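PDB 7CPO: beta2-microglobulin from Anolis carolinensis, which serves as the non-covalently bound light chain of an MHC class I molecule, probably supporting the heavy chain in presenting peptides to T cells. Local coordinates for residues E20-C25 / L65-V70; P33-T38 / C80-I85; Y26-H31 / S55-W60. All blocks are in the same frame, centred on the assembly; numbering follows the deposited sequence.

Interaction 1: residues E20-C25 / L65-V70; sequences ENTFHC and LVYAKV
Glu20 reaches obliquely across Lys69, its extended chain laying OE1 3.3 Å from Lys69 CD. Only the aliphatic part of the lysine is touched: NZ of Lys69 stays 5.0 Å from OE1 of Glu20, so any attraction is probably weak. At Asn21 the backbone exchanges two hydrogen bonds with Val70. The amide of Asn21 turns away from Val70, and its OD1 takes the N-H of Thr22 on an in-plane lone pair, at 2.7 Å, while ND2 holds His13 O. With CG2 anti to the backbone N, beta-branched Thr22 lays that methyl alongside the Tyr67 side chain, 3.9 Å from Tyr67 CD1. This is the antiparallel pairing of strands 21-30 and 62-70 in one sheet of the immunoglobulin C1-set sandwich. Phe23 and Ala68 form the next hydrogen-bonded pair; CB of Phe23 packs on Val70 CG1, and the apolar ring turns toward Leu95. His24 sets CD2 3.7 Å from Tyr67 CB, with its ring plane 34° from that of Tyr67; Leu65 CD1 lies at the edge of the His24 imidazole. His24 NE2 bonds Ser239 N of the MHC heavy chain. From Cys25, the N-H meets Val66 O at 2.7 Å, nearly straight at 171°, and SG joins Cys80 in the disulfide.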
loop_
_atom_site.group_PDB
_atom_site.type_symbol
_atom_site.label_atom_id
_atom_site.label_comp_id
_atom_site.label_asym_id
_atom_site.label_seq_id
_atom_site.Cartn_x
_atom_site.Cartn_y
_atom_site.Cartn_z
ATOM N N GLU B 20 -20.478 12.030 -12.625
ATOM C CA GLU B 20 -19.476 12.261 -11.601
ATOM C C GLU B 20 -18.525 11.078 -11.463
ATOM O O GLU B 20 -18.910 9.911 -11.590
ATOM C CB GLU B 20 -20.103 12.588 -10.253
ATOM C CG GLU B 20 -19.054 13.234 -9.347
ATOM C CD GLU B 20 -19.533 13.547 -7.955
ATOM O OE1 GLU B 20 -18.834 14.325 -7.258
ATOM O OE2 GLU B 20 -20.607 13.031 -7.566
ATOM N N ASN B 21 -17.271 11.408 -11.187
ATOM C CA ASN B 21 -16.165 10.477 -11.212
ATOM C C ASN B 21 -15.247 10.788 -10.034
ATOM O O ASN B 21 -15.444 11.757 -9.293
ATOM C CB ASN B 21 -15.429 10.590 -12.550
ATOM C CG ASN B 21 -14.760 9.298 -12.963
ATOM O OD1 ASN B 21 -14.158 8.592 -12.138
ATOM N ND2 ASN B 21 -14.834 8.992 -14.258
ATOM N N THR B 22 -14.229 9.957 -9.852
ATOM C CA THR B 22 -13.175 10.250 -8.895
ATOM C C THR B 22 -11.846 10.212 -9.619
ATOM O O THR B 22 -11.540 9.239 -10.314
ATOM C CB THR B 22 -13.171 9.264 -7.732
ATOM O OG1 THR B 22 -14.467 9.242 -7.140
ATOM C CG2 THR B 22 -12.134 9.667 -6.688
ATOM N N PHE B 23 -11.077 11.275 -9.462
ATOM C CA PHE B 23 -9.754 11.389 -10.045
ATOM C C PHE B 23 -8.737 10.987 -8.990
ATOM O O PHE B 23 -8.785 11.494 -7.868
ATOM C CB PHE B 23 -9.514 12.829 -10.502
ATOM C CG PHE B 23 -8.161 13.068 -11.105
ATOM C CD1 PHE B 23 -7.715 12.301 -12.175
ATOM C CD2 PHE B 23 -7.350 14.079 -10.619
ATOM C CE1 PHE B 23 -6.473 12.534 -12.736
ATOM C CE2 PHE B 23 -6.103 14.317 -11.174
ATOM C CZ PHE B 23 -5.666 13.543 -12.237
ATOM N N HIS B 24 -7.819 10.089 -9.346
ATOM C CA HIS B 24 -6.807 9.587 -8.423
ATOM C C HIS B 24 -5.410 9.877 -8.940
ATOM O O HIS B 24 -5.154 9.801 -10.142
ATOM C CB HIS B 24 -6.903 8.070 -8.214
ATOM C CG HIS B 24 -8.268 7.576 -7.850
ATOM N ND1 HIS B 24 -9.284 7.446 -8.777
ATOM C CD2 HIS B 24 -8.770 7.129 -6.670
ATOM C CE1 HIS B 24 -10.360 6.958 -8.178
ATOM N NE2 HIS B 24 -10.076 6.757 -6.901
ATOM N N CYS B 25 -4.499 10.159 -8.015
ATOM C CA CYS B 25 -3.070 10.139 -8.289
ATOM C C CYS B 25 -2.386 9.264 -7.241
ATOM O O CYS B 25 -2.575 9.457 -6.034
ATOM C CB CYS B 25 -2.487 11.553 -8.305
ATOM S SG CYS B 25 -0.695 11.573 -8.630
ATOM N N LEU B 65 -1.956 7.647 -1.809
ATOM C CA LEU B 65 -3.051 7.861 -2.740
ATOM C C LEU B 65 -3.690 9.215 -2.459
ATOM O O LEU B 65 -3.881 9.593 -1.300
ATOM C CB LEU B 65 -4.095 6.750 -2.627
ATOM C CG LEU B 65 -5.319 6.937 -3.525
ATOM C CD1 LEU B 65 -4.977 6.749 -5.020
ATOM C CD2 LEU B 65 -6.402 5.987 -3.079
ATOM N N VAL B 66 -3.999 9.947 -3.530
ATOM C CA VAL B 66 -4.554 11.293 -3.465
ATOM C C VAL B 66 -5.696 11.357 -4.461
ATOM O O VAL B 66 -5.537 10.944 -5.615
ATOM C CB VAL B 66 -3.495 12.363 -3.789
ATOM C CG1 VAL B 66 -4.084 13.753 -3.643
ATOM C CG2 VAL B 66 -2.270 12.204 -2.869
ATOM N N TYR B 67 -6.850 11.847 -4.026
ATOM C CA TYR B 67 -7.999 11.786 -4.916
ATOM C C TYR B 67 -9.004 12.877 -4.571
ATOM O O TYR B 67 -8.939 13.510 -3.512
ATOM C CB TYR B 67 -8.652 10.397 -4.884
ATOM C CG TYR B 67 -9.169 9.990 -3.526
ATOM C CD1 TYR B 67 -10.492 10.212 -3.168
ATOM C CD2 TYR B 67 -8.338 9.378 -2.602
ATOM C CE1 TYR B 67 -10.972 9.849 -1.913
ATOM C CE2 TYR B 67 -8.810 9.003 -1.342
ATOM C CZ TYR B 67 -10.126 9.241 -1.007
ATOM O OH TYR B 67 -10.590 8.869 0.239
ATOM N N ALA B 68 -9.939 13.090 -5.501
ATOM C CA ALA B 68 -10.954 14.127 -5.386
ATOM C C ALA B 68 -12.097 13.799 -6.326
ATOM O O ALA B 68 -11.878 13.271 -7.416
ATOM C CB ALA B 68 -10.399 15.515 -5.709
ATOM N N LYS B 69 -13.314 14.081 -5.879
ATOM C CA LYS B 69 -14.472 13.939 -6.741
ATOM C C LYS B 69 -14.460 15.051 -7.784
ATOM O O LYS B 69 -13.946 16.150 -7.549
ATOM C CB LYS B 69 -15.765 13.972 -5.925
ATOM C CG LYS B 69 -16.090 12.661 -5.192
ATOM C CD LYS B 69 -17.566 12.584 -4.768
ATOM C CE LYS B 69 -17.947 13.706 -3.785
ATOM N NZ LYS B 69 -18.180 13.225 -2.380
ATOM N N VAL B 70 -15.002 14.746 -8.962
ATOM C CA VAL B 70 -14.976 15.680 -10.079
ATOM C C VAL B 70 -16.026 15.241 -11.085
ATOM O O VAL B 70 -16.438 14.078 -11.105
ATOM C CB VAL B 70 -13.564 15.753 -10.715
ATOM C CG1 VAL B 70 -13.324 14.564 -11.635
ATOM C CG2 VAL B 70 -13.409 17.061 -11.465
#

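Interaction 2: residues P33-T38 / C80-I85; sequences PKINIT and CKVEHI
The imidazole of His84 presents an edge to Lys34: CD2 lies 3.0 Å from Lys34 O, with the oxygen near the ring plane. Over one face sits its own neighbour, Ile85, whose CG2 is displaced toward the rim. Both ring nitrogens are engaged just beyond the two segments, ND1 with Thr86 OG1 and NE2 with Pro32 O, which fixes the ring's rotation; a histidine suits a place where two polar partners must be met from one flat group. The second flat pair is the amide of Asn36 and the carboxylate of Glu83. The two side chains run side by side in the same direction, yet their planes stand 89° apart, and ND2 of Asn36 reaches OE1 of Glu83 from above the carboxylate plane at 2.7 Å, along a bent line, 139° at the hydrogen. ND2 also makes a weak bond to Thr38 OG1. A leucine in place of Asn36 would probably leave Glu83 OE1 without this N-H and its carboxylate freer to turn. Asn36 with Glu83 and Thr38 with Lys81 are the hydrogen-bonded pairs of antiparallel strands 36-41 and 78-83, central in the second sheet of the immunoglobulin sandwich; the Glu83 N to Asn36 O bond measures 2.9 Å. The opposite side of these strands carries the apolar residues Ile37 and Val82, turned toward the other sheet. CG2 of Ile37, anti to the backbone N, is thereby brought within 3.6 Å of Cys80 SG, while its CG1 lies 4.3 Å from Val82 CG2. Ile35 crosses Val82 obliquely, with Ile35 CD1 3.9 Å from Val82 CG1, and Ile35 CG1 also nears His84 CB at 4.1 Å.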
loop_
_atom_site.group_PDB
_atom_site.type_symbol
_atom_site.label_atom_id
_atom_site.label_comp_id
_atom_site.label_asym_id
_atom_site.label_seq_id
_atom_site.Cartn_x
_atom_site.Cartn_y
_atom_site.Cartn_z
ATOM N N PRO B 33 9.805 9.123 2.830
ATOM C CA PRO B 33 8.350 9.222 2.616
ATOM C C PRO B 33 7.825 10.624 2.343
ATOM O O PRO B 33 6.679 10.754 1.891
ATOM C CB PRO B 33 7.770 8.675 3.927
ATOM C CG PRO B 33 8.846 8.962 4.941
ATOM C CD PRO B 33 10.128 8.742 4.221
ATOM N N LYS B 34 8.592 11.665 2.625
ATOM C CA LYS B 34 8.142 13.016 2.334
ATOM C C LYS B 34 7.886 13.175 0.842
ATOM O O LYS B 34 8.790 12.994 0.017
ATOM C CB LYS B 34 9.180 14.026 2.820
ATOM C CG LYS B 34 8.965 15.430 2.293
ATOM C CD LYS B 34 9.682 16.480 3.138
ATOM C CE LYS B 34 11.161 16.200 3.365
ATOM N NZ LYS B 34 11.833 17.429 3.895
ATOM N N ILE B 35 6.644 13.496 0.494
ATOM C CA ILE B 35 6.256 13.645 -0.900
ATOM C C ILE B 35 5.050 14.572 -0.949
ATOM O O ILE B 35 4.195 14.554 -0.058
ATOM C CB ILE B 35 5.962 12.271 -1.550
ATOM C CG1 ILE B 35 6.013 12.356 -3.083
ATOM C CG2 ILE B 35 4.622 11.720 -1.070
ATOM C CD1 ILE B 35 5.897 10.991 -3.792
ATOM N N ASN B 36 4.996 15.399 -1.985
ATOM C CA ASN B 36 3.872 16.300 -2.167
ATOM C C ASN B 36 3.207 15.997 -3.500
ATOM O O ASN B 36 3.868 15.970 -4.543
ATOM C CB ASN B 36 4.305 17.761 -2.081
ATOM C CG ASN B 36 3.118 18.698 -2.112
ATOM O OD1 ASN B 36 2.371 18.794 -1.135
ATOM N ND2 ASN B 36 2.925 19.385 -3.236
ATOM N N ILE B 37 1.897 15.768 -3.453
ATOM C CA ILE B 37 1.110 15.316 -4.588
ATOM C C ILE B 37 -0.086 16.242 -4.698
ATOM O O ILE B 37 -0.901 16.313 -3.774
ATOM C CB ILE B 37 0.653 13.862 -4.415
ATOM C CG1 ILE B 37 1.872 12.943 -4.386
ATOM C CG2 ILE B 37 -0.300 13.481 -5.523
ATOM C CD1 ILE B 37 1.689 11.708 -3.569
ATOM N N THR B 38 -0.187 16.952 -5.820
ATOM C CA THR B 38 -1.218 17.961 -6.027
ATOM C C THR B 38 -2.032 17.598 -7.259
ATOM O O THR B 38 -1.473 17.433 -8.348
ATOM C CB THR B 38 -0.602 19.353 -6.188
ATOM O OG1 THR B 38 0.121 19.698 -5.004
ATOM C CG2 THR B 38 -1.692 20.384 -6.415
ATOM N N CYS B 80 -1.509 15.598 -12.378
ATOM C CA CYS B 80 -1.018 15.391 -11.030
ATOM C C CYS B 80 0.419 15.883 -10.963
ATOM O O CYS B 80 1.247 15.506 -11.791
ATOM C CB CYS B 80 -1.117 13.905 -10.636
ATOM S SG CYS B 80 -0.234 13.507 -9.113
ATOM N N LYS B 81 0.711 16.729 -9.988
ATOM C CA LYS B 81 2.044 17.274 -9.793
ATOM C C LYS B 81 2.678 16.595 -8.586
ATOM O O LYS B 81 2.182 16.729 -7.460
ATOM C CB LYS B 81 1.975 18.788 -9.601
ATOM C CG LYS B 81 3.311 19.491 -9.447
ATOM C CD LYS B 81 3.072 20.957 -9.092
ATOM C CE LYS B 81 4.269 21.587 -8.397
ATOM N NZ LYS B 81 4.009 23.022 -8.045
ATOM N N VAL B 82 3.773 15.875 -8.820
ATOM C CA VAL B 82 4.497 15.137 -7.787
ATOM C C VAL B 82 5.839 15.820 -7.548
ATOM O O VAL B 82 6.621 16.008 -8.487
ATOM C CB VAL B 82 4.712 13.669 -8.195
ATOM C CG1 VAL B 82 5.562 12.939 -7.147
ATOM C CG2 VAL B 82 3.376 12.970 -8.430
ATOM N N GLU B 83 6.108 16.174 -6.294
ATOM C CA GLU B 83 7.403 16.702 -5.878
ATOM C C GLU B 83 8.046 15.751 -4.875
ATOM O O GLU B 83 7.377 15.282 -3.944
ATOM C CB GLU B 83 7.252 18.087 -5.256
ATOM C CG GLU B 83 6.407 19.018 -6.071
ATOM C CD GLU B 83 5.932 20.187 -5.256
ATOM O OE1 GLU B 83 4.718 20.281 -4.971
ATOM O OE2 GLU B 83 6.788 21.000 -4.871
ATOM N N HIS B 84 9.339 15.479 -5.055
ATOM C CA HIS B 84 10.046 14.524 -4.208
ATOM C C HIS B 84 11.541 14.790 -4.279
ATOM O O HIS B 84 12.049 15.298 -5.279
ATOM C CB HIS B 84 9.750 13.075 -4.621
ATOM C CG HIS B 84 10.319 12.051 -3.689
ATOM N ND1 HIS B 84 11.319 11.179 -4.063
ATOM C CD2 HIS B 84 10.031 11.760 -2.399
ATOM C CE1 HIS B 84 11.620 10.394 -3.044
ATOM N NE2 HIS B 84 10.850 10.723 -2.025
ATOM N N ILE B 85 12.243 14.388 -3.213
ATOM C CA ILE B 85 13.679 14.644 -3.075
ATOM C C ILE B 85 14.477 14.104 -4.256
ATOM O O ILE B 85 15.547 14.633 -4.578
ATOM C CB ILE B 85 14.183 14.041 -1.750
ATOM C CG1 ILE B 85 15.630 14.445 -1.478
ATOM C CG2 ILE B 85 14.050 12.542 -1.775
ATOM C CD1 ILE B 85 15.745 15.628 -0.576
#

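Interaction 3: residues Y26-H31 / S55-W60; sequences YAESFH and SFKKDW
A salt bridge between Glu28 and Lys57 carries this small side-chain contact, which spans the end of strand 21-30 and the turn after strand 49-56, the first an inner and the second an outermost strand of one sheet of the immunoglobulin C1-set domain. The backbones are not paired here: the CA atoms of Glu28 and Phe56 are 8.3 Å apart, and strand 62-70 runs between the two strands in the sheet. Long flexible residues therefore suit the place. Lys57 is extended until its last torsion, where a bend (chi4 -69°) swings NZ to OE1 of Glu28 at 2.6 Å. The two side chains cross at about a right angle, and the ammonium group meets the oxygen from above the carboxylate plane, 50° out of it. The CE methylene follows, 3.3 Å from the same OE1. Glu63 of strand 62-70 supplies a second carboxylate to Lys57 NZ, and the two acids together would tend to stabilise the positive charge. Tyr26 comes at the lysine from the opposite direction, its OH 3.9 Å from NZ. Lys57 also opens a type I beta turn, closed by the N-H of Trp60 on Lys57 O. The indole of Trp60 is directed to the MHC heavy chain, where NE1 bonds Asp123 OD1 and the backbone O of Trp60 receives Gln98 NE2, both residues of that chain. His31, its ring against Phe62, points its edge at the same carbonyl, with CD2 4.0 Å from Trp60 O.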
loop_
_atom_site.group_PDB
_atom_site.type_symbol
_atom_site.label_atom_id
_atom_site.label_comp_id
_atom_site.label_asym_id
_atom_site.label_seq_id
_atom_site.Cartn_x
_atom_site.Cartn_y
_atom_site.Cartn_z
ATOM N N TYR B 26 -1.595 8.299 -7.702
ATOM C CA TYR B 26 -1.043 7.259 -6.842
ATOM C C TYR B 26 0.457 7.154 -7.061
ATOM O O TYR B 26 0.920 7.044 -8.200
ATOM C CB TYR B 26 -1.724 5.921 -7.116
ATOM C CG TYR B 26 -1.190 4.786 -6.289
ATOM C CD1 TYR B 26 -1.373 4.752 -4.913
ATOM C CD2 TYR B 26 -0.498 3.740 -6.886
ATOM C CE1 TYR B 26 -0.879 3.700 -4.155
ATOM C CE2 TYR B 26 -0.001 2.698 -6.139
ATOM C CZ TYR B 26 -0.191 2.683 -4.773
ATOM O OH TYR B 26 0.305 1.641 -4.026
ATOM N N ALA B 27 1.209 7.205 -5.972
ATOM C CA ALA B 27 2.657 7.140 -5.994
ATOM C C ALA B 27 3.103 5.977 -5.130
ATOM O O ALA B 27 2.533 5.730 -4.066
ATOM C CB ALA B 27 3.292 8.429 -5.480
ATOM N N GLU B 28 4.127 5.269 -5.586
ATOM C CA GLU B 28 4.621 4.121 -4.853
ATOM C C GLU B 28 6.100 3.960 -5.166
ATOM O O GLU B 28 6.643 4.629 -6.048
ATOM C CB GLU B 28 3.813 2.857 -5.190
ATOM C CG GLU B 28 4.031 2.273 -6.585
ATOM C CD GLU B 28 3.474 0.859 -6.702
ATOM O OE1 GLU B 28 2.687 0.468 -5.820
ATOM O OE2 GLU B 28 3.803 0.136 -7.666
ATOM N N SER B 29 6.757 3.096 -4.397
ATOM C CA SER B 29 8.134 2.679 -4.628
ATOM C C SER B 29 9.152 3.784 -4.353
ATOM O O SER B 29 10.277 3.712 -4.839
ATOM C CB SER B 29 8.300 2.135 -6.051
ATOM O OG SER B 29 7.376 1.082 -6.276
ATOM N N PHE B 30 8.818 4.791 -3.546
ATOM C CA PHE B 30 9.729 5.903 -3.286
ATOM C C PHE B 30 10.239 5.877 -1.848
ATOM O O PHE B 30 9.706 5.197 -0.969
ATOM C CB PHE B 30 9.061 7.256 -3.583
ATOM C CG PHE B 30 7.793 7.509 -2.791
ATOM C CD1 PHE B 30 7.833 8.205 -1.589
ATOM C CD2 PHE B 30 6.562 7.050 -3.255
ATOM C CE1 PHE B 30 6.672 8.436 -0.861
ATOM C CE2 PHE B 30 5.399 7.274 -2.532
ATOM C CZ PHE B 30 5.457 7.971 -1.337
ATOM N N HIS B 31 11.288 6.657 -1.626
ATOM C CA HIS B 31 11.925 6.782 -0.332
ATOM C C HIS B 31 12.818 8.015 -0.346
ATOM O O HIS B 31 13.479 8.272 -1.359
ATOM C CB HIS B 31 12.745 5.529 -0.023
ATOM C CG HIS B 31 12.977 5.324 1.437
ATOM N ND1 HIS B 31 13.850 6.105 2.167
ATOM C CD2 HIS B 31 12.434 4.440 2.310
ATOM C CE1 HIS B 31 13.835 5.712 3.427
ATOM N NE2 HIS B 31 12.983 4.706 3.541
ATOM N N SER B 55 1.508 4.164 4.071
ATOM C CA SER B 55 1.925 2.788 4.285
ATOM C C SER B 55 3.109 2.471 3.376
ATOM O O SER B 55 3.531 3.297 2.559
ATOM C CB SER B 55 0.766 1.819 4.033
ATOM O OG SER B 55 0.466 1.774 2.646
ATOM N N PHE B 56 3.655 1.264 3.540
ATOM C CA PHE B 56 4.792 0.826 2.740
ATOM C C PHE B 56 4.661 -0.660 2.453
ATOM O O PHE B 56 3.793 -1.342 2.995
ATOM C CB PHE B 56 6.140 1.134 3.408
ATOM C CG PHE B 56 6.248 0.697 4.867
ATOM C CD1 PHE B 56 6.740 -0.547 5.200
ATOM C CD2 PHE B 56 5.879 1.557 5.894
ATOM C CE1 PHE B 56 6.869 -0.941 6.520
ATOM C CE2 PHE B 56 5.996 1.170 7.224
ATOM C CZ PHE B 56 6.494 -0.086 7.538
ATOM N N LYS B 57 5.528 -1.145 1.568
ATOM C CA LYS B 57 5.567 -2.534 1.150
ATOM C C LYS B 57 6.671 -3.265 1.888
ATOM O O LYS B 57 7.460 -2.674 2.637
ATOM C CB LYS B 57 5.805 -2.658 -0.361
ATOM C CG LYS B 57 4.797 -1.957 -1.262
ATOM C CD LYS B 57 5.157 -2.160 -2.738
ATOM C CE LYS B 57 4.662 -0.991 -3.580
ATOM N NZ LYS B 57 3.179 -0.970 -3.669
ATOM N N LYS B 58 6.755 -4.570 1.613
ATOM C CA LYS B 58 7.747 -5.423 2.248
ATOM C C LYS B 58 9.160 -5.050 1.844
ATOM O O LYS B 58 10.103 -5.499 2.497
ATOM C CB LYS B 58 7.487 -6.898 1.910
ATOM C CG LYS B 58 7.690 -7.229 0.432
ATOM C CD LYS B 58 6.942 -8.493 -0.002
ATOM C CE LYS B 58 7.884 -9.695 -0.151
ATOM N NZ LYS B 58 7.233 -10.797 -0.937
ATOM N N ASP B 59 9.330 -4.247 0.786
ATOM C CA ASP B 59 10.638 -3.728 0.402
ATOM C C ASP B 59 10.924 -2.364 1.024
ATOM O O ASP B 59 11.938 -1.737 0.693
ATOM C CB ASP B 59 10.766 -3.668 -1.130
ATOM C CG ASP B 59 9.917 -2.567 -1.768
ATOM O OD1 ASP B 59 9.183 -1.835 -1.057
ATOM O OD2 ASP B 59 9.981 -2.436 -3.012
ATOM N N TRP B 60 10.019 -1.887 1.882
ATOM C CA TRP B 60 10.104 -0.703 2.731
ATOM C C TRP B 60 9.708 0.570 1.986
ATOM O O TRP B 60 9.613 1.630 2.630
ATOM C CB TRP B 60 11.496 -0.509 3.354
ATOM C CG TRP B 60 11.972 -1.703 4.151
ATOM C CD1 TRP B 60 12.957 -2.591 3.796
ATOM C CD2 TRP B 60 11.486 -2.137 5.433
ATOM N NE1 TRP B 60 13.115 -3.542 4.784
ATOM C CE2 TRP B 60 12.228 -3.286 5.797
ATOM C CE3 TRP B 60 10.518 -1.649 6.323
ATOM C CZ2 TRP B 60 12.018 -3.966 7.004
ATOM C CZ3 TRP B 60 10.309 -2.331 7.530
ATOM C CH2 TRP B 60 11.059 -3.478 7.852
#

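How the interactions relate
Following the chain from the N terminus, past strand 6-11, strand 21-30 supplies interaction 1 and then interaction 3. Residues 33-38 follow and open interaction 2. Interaction 3 closes first, at 55-60, and lies nested inside the loop closed by interaction 1 at 65-70; interaction 2 closes last, at 80-85, so it crosses both others. Interaction 1 pairs two strands of one sheet, and interaction 3 joins an inner strand of that sheet to the turn after its edge strand; interaction 2 lies in the other sheet. Between the sheets, Val66 packs on Ile37 beside the disulfide, joining interactions 1 and 2, while Ile35 meets Ala27 and Phe30, tying interaction 2 to interaction 3. Leu65 against Tyr26 links interactions 1 and 3.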